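Local structure of putative HMP/thiamine permease protein YkoE (Bacillus subtilis, 5EDL) at residues 29-32 and 33-37; 140-143 and 144-148. The protein serves as the S component of an ECF transporter, binding thiamine and probably carrying it or related hydroxymethylpyrimidine compounds across the membrane. All coordinates share one frame; numbering follows the deposited sequence.

Contact 1 of 2, residues 29-32 and 33-37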
loop_
_atom_site.group_PDB
_atom_site.type_symbol
_atom_site.label_atom_id
_atom_site.label_comp_id
_atom_site.label_asym_id
_atom_site.label_seq_id
_atom_site.Cartn_x
_atom_site.Cartn_y
_atom_site.Cartn_z
ATOM N N ASN A 29 -12.631 -1.001 13.626
ATOM C CA ASN A 29 -13.969 -1.380 14.073
ATOM C C ASN A 29 -14.321 -0.718 15.405
ATOM O O ASN A 29 -15.438 -0.214 15.584
ATOM C CB ASN A 29 -14.094 -2.901 14.197
ATOM C CG ASN A 29 -14.161 -3.595 12.847
ATOM O OD1 ASN A 29 -14.587 -3.005 11.859
ATOM N ND2 ASN A 29 -13.752 -4.857 12.805
ATOM N N VAL A 30 -13.375 -0.727 16.339
ATOM C CA VAL A 30 -13.620 -0.130 17.637
ATOM C C VAL A 30 -13.827 1.375 17.474
ATOM O O VAL A 30 -14.750 1.953 18.056
ATOM C CB VAL A 30 -12.469 -0.418 18.631
ATOM C CG1 VAL A 30 -12.671 0.369 19.907
ATOM C CG2 VAL A 30 -12.396 -1.917 18.938
ATOM N N LEU A 31 -12.988 1.990 16.646
ATOM C CA LEU A 31 -13.079 3.416 16.369
ATOM C C LEU A 31 -14.415 3.796 15.715
ATOM O O LEU A 31 -15.073 4.726 16.161
ATOM C CB LEU A 31 -11.902 3.863 15.482
ATOM C CG LEU A 31 -10.560 4.039 16.207
ATOM C CD1 LEU A 31 -9.410 4.271 15.232
ATOM C CD2 LEU A 31 -10.642 5.178 17.237
ATOM N N ALA A 32 -14.796 3.078 14.660
ATOM C CA ALA A 32 -16.080 3.282 13.980
ATOM C C ALA A 32 -17.263 3.186 14.942
ATOM O O ALA A 32 -18.170 4.027 14.921
ATOM C CB ALA A 32 -16.248 2.271 12.861
ATOM N N GLY A 33 -17.252 2.139 15.762
ATOM C CA GLY A 33 -18.283 1.940 16.765
ATOM C C GLY A 33 -18.393 3.105 17.733
ATOM O O GLY A 33 -19.495 3.521 18.098
ATOM N N MET A 34 -17.252 3.638 18.154
ATOM C CA MET A 34 -17.238 4.739 19.113
ATOM C C MET A 34 -17.619 6.087 18.499
ATOM O O MET A 34 -18.386 6.841 19.095
ATOM C CB MET A 34 -15.856 4.872 19.760
ATOM C CG MET A 34 -15.502 3.756 20.720
ATOM S SD MET A 34 -13.822 3.953 21.361
ATOM C CE MET A 34 -13.926 5.545 22.153
ATOM N N PHE A 35 -17.066 6.399 17.326
ATOM C CA PHE A 35 -17.107 7.773 16.823
ATOM C C PHE A 35 -17.601 7.926 15.391
ATOM O O PHE A 35 -17.676 9.045 14.882
ATOM C CB PHE A 35 -15.723 8.413 16.930
ATOM C CG PHE A 35 -15.172 8.439 18.322
ATOM C CD1 PHE A 35 -15.871 9.068 19.349
ATOM C CD2 PHE A 35 -13.950 7.852 18.607
ATOM C CE1 PHE A 35 -15.369 9.097 20.639
ATOM C CE2 PHE A 35 -13.437 7.882 19.902
ATOM C CZ PHE A 35 -14.149 8.502 20.917
ATOM N N GLY A 36 -17.945 6.814 14.753
ATOM C CA GLY A 36 -18.373 6.833 13.370
ATOM C C GLY A 36 -17.198 6.629 12.421
ATOM O O GLY A 36 -16.037 6.595 12.849
ATOM N N PRO A 37 -17.494 6.503 11.124
ATOM C CA PRO A 37 -16.472 6.137 10.131
ATOM C C PRO A 37 -15.293 7.112 10.055
ATOM O O PRO A 37 -14.173 6.666 9.817
ATOM C CB PRO A 37 -17.248 6.118 8.803
ATOM C CG PRO A 37 -18.538 6.825 9.064
ATOM C CD PRO A 37 -18.838 6.614 10.530
#

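Contact 2 of 2, residues 140-143 and 144-148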
loop_
_atom_site.group_PDB
_atom_site.type_symbol
_atom_site.label_atom_id
_atom_site.label_comp_id
_atom_site.label_asym_id
_atom_site.label_seq_id
_atom_site.Cartn_x
_atom_site.Cartn_y
_atom_site.Cartn_z
ATOM N N PRO A 140 -22.690 15.508 1.841
ATOM C CA PRO A 140 -21.534 15.934 1.045
ATOM C C PRO A 140 -20.382 16.436 1.917
ATOM O O PRO A 140 -19.234 16.098 1.644
ATOM C CB PRO A 140 -22.106 17.057 0.171
ATOM C CG PRO A 140 -23.564 16.703 0.026
ATOM C CD PRO A 140 -23.943 16.136 1.380
ATOM N N GLY A 141 -20.684 17.212 2.954
ATOM C CA GLY A 141 -19.648 17.714 3.843
ATOM C C GLY A 141 -18.863 16.615 4.562
ATOM O O GLY A 141 -17.639 16.628 4.606
ATOM N N TYR A 142 -19.584 15.665 5.136
ATOM C CA TYR A 142 -18.966 14.549 5.831
ATOM C C TYR A 142 -18.135 13.696 4.879
ATOM O O TYR A 142 -17.023 13.285 5.209
ATOM C CB TYR A 142 -20.037 13.684 6.486
ATOM C CG TYR A 142 -19.547 12.684 7.506
ATOM C CD1 TYR A 142 -18.930 13.100 8.687
ATOM C CD2 TYR A 142 -19.766 11.321 7.328
ATOM C CE1 TYR A 142 -18.517 12.181 9.646
ATOM C CE2 TYR A 142 -19.367 10.402 8.275
ATOM C CZ TYR A 142 -18.741 10.836 9.432
ATOM O OH TYR A 142 -18.337 9.914 10.367
ATOM N N LEU A 143 -18.706 13.412 3.713
ATOM C CA LEU A 143 -18.020 12.594 2.715
ATOM C C LEU A 143 -16.765 13.295 2.211
ATOM O O LEU A 143 -15.717 12.669 2.058
ATOM C CB LEU A 143 -18.946 12.269 1.548
ATOM C CG LEU A 143 -20.006 11.210 1.882
ATOM C CD1 LEU A 143 -21.035 11.088 0.765
ATOM C CD2 LEU A 143 -19.309 9.873 2.146
ATOM N N LEU A 144 -16.885 14.593 1.958
ATOM C CA LEU A 144 -15.769 15.382 1.469
ATOM C C LEU A 144 -14.634 15.389 2.487
ATOM O O LEU A 144 -13.467 15.217 2.131
ATOM C CB LEU A 144 -16.220 16.815 1.151
ATOM C CG LEU A 144 -17.055 16.957 -0.130
ATOM C CD1 LEU A 144 -17.629 18.373 -0.301
ATOM C CD2 LEU A 144 -16.227 16.560 -1.346
ATOM N N ILE A 145 -14.974 15.582 3.755
ATOM C CA ILE A 145 -13.963 15.583 4.800
ATOM C C ILE A 145 -13.282 14.209 4.903
ATOM O O ILE A 145 -12.056 14.121 5.019
ATOM C CB ILE A 145 -14.563 15.986 6.158
ATOM C CG1 ILE A 145 -14.977 17.461 6.124
ATOM C CG2 ILE A 145 -13.551 15.768 7.260
ATOM C CD1 ILE A 145 -15.836 17.897 7.297
ATOM N N MET A 146 -14.066 13.139 4.821
ATOM C CA MET A 146 -13.499 11.794 4.929
ATOM C C MET A 146 -12.583 11.466 3.738
ATOM O O MET A 146 -11.521 10.882 3.925
ATOM C CB MET A 146 -14.598 10.736 5.054
ATOM C CG MET A 146 -15.281 10.719 6.445
ATOM S SD MET A 146 -16.216 9.196 6.795
ATOM C CE MET A 146 -17.504 9.352 5.564
ATOM N N LEU A 147 -13.000 11.837 2.530
ATOM C CA LEU A 147 -12.170 11.613 1.349
ATOM C C LEU A 147 -10.836 12.351 1.449
ATOM O O LEU A 147 -9.785 11.795 1.120
ATOM C CB LEU A 147 -12.888 12.051 0.075
ATOM C CG LEU A 147 -12.090 11.855 -1.218
ATOM C CD1 LEU A 147 -11.636 10.412 -1.384
ATOM C CD2 LEU A 147 -12.918 12.321 -2.431
ATOM N N VAL A 148 -10.888 13.605 1.884
ATOM C CA VAL A 148 -9.678 14.394 2.026
ATOM C C VAL A 148 -8.722 13.742 3.032
ATOM O O VAL A 148 -7.528 13.579 2.750
ATOM C CB VAL A 148 -9.990 15.836 2.452
ATOM C CG1 VAL A 148 -8.737 16.523 2.933
ATOM C CG2 VAL A 148 -10.615 16.606 1.285
#

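Contact 1 of 2, residues 29-32 and 33-37
G36 N donates to A32 O at 2.8 Å, with the donor tilted 33° from the carbonyl plane; this is the last of four successive i+4 bonds at the end of helix 4-35. One step earlier, F35 N bonds L31 O at 2.9 Å. A second link joins A32 and G36 in reverse: the CA-H of A32 points almost straight at G36 O, with A32 CA to G36 O 3.5 Å. Among the side chains, M34 has CG anti to its carbonyl carbon (chi1 -71°), which brings CG to 3.3 Å from V30 O. The sulfur runs alongside V30, with M34 SD 4.0 Å from V30 CG1. M34 CB sits 3.7 Å above the plane of the F35 ring, offset to its rim, while L31 CD2 reaches F35 CD2 only loosely, at 4.5 Å. G36 has phi 91°, and a CB there would collide with P37 CD. The positive phi, the i+4 bond to A32 O and a following proline that has no N-H for a Schellman 6→1 bond together define an alpha-L C-cap.

Contact 2 of 2, residues 140-143 and 144-148
A Met-aromatic contact between Y142 and M146, one turn apart, marks the first turns of helix 140-170, a predicted membrane helix. The sulfur SD of M146 lies 4.2 Å from the centroid of the Y142 ring, 33° off the ring normal, so it approaches obliquely; M146 CG is over one face. The terminal methyl does the closest touching, with M146 CE 3.5 Å from Y142 CE2. The trans chi1 of Y142 (-166°) and the bend of M146 at chi3 (-66°) help bring CE against the ring. The same methyl also meets L143 CD2 at 3.9 Å and is therefore shared by two side chains of the preceding turn. The hydroxyl of Y142 is hydrogen-bonded with I38 N, which holds the far end of the ring; its backbone N bonds S139 OG, consistent with S139 as the N-cap. With an alanine at Y142, I38 N would probably lose this hydroxyl partner and M146 CE the ring it packs on. F126 of helix 111-132 touches L143, M146 and L147, and the thiamine-pocket residue Y135 touches M146, which is buried. The backbone bonds are regular: L144 N to P140 O is 2.8 Å and M146 N to Y142 O 3.0 Å. I145 CG1 lies 3.2 Å from G141 O.

Overall arrangement
From the N terminus, contact 1 comes at the C-terminal end of helix 4-35 and contact 2 much later, in the opening turns of helix 140-170. Each lies within continuous chain, so neither closes a long loop; they follow in series, without nesting or crossing, with helices 49-58, 63-77, 85-103 and 111-132 between them. Their centres are about 16 Å apart, on the same side of the chain's centre, yet their edges meet: P37 CD lies 3.3 Å from Y142 OH, and P37 CB 3.8 Å from M146 SD. P37, just after helix 4-35, thus packs against the Met-aromatic pair of helix 140-170, with the M146 side chain about 8 Å from the bound thiamine.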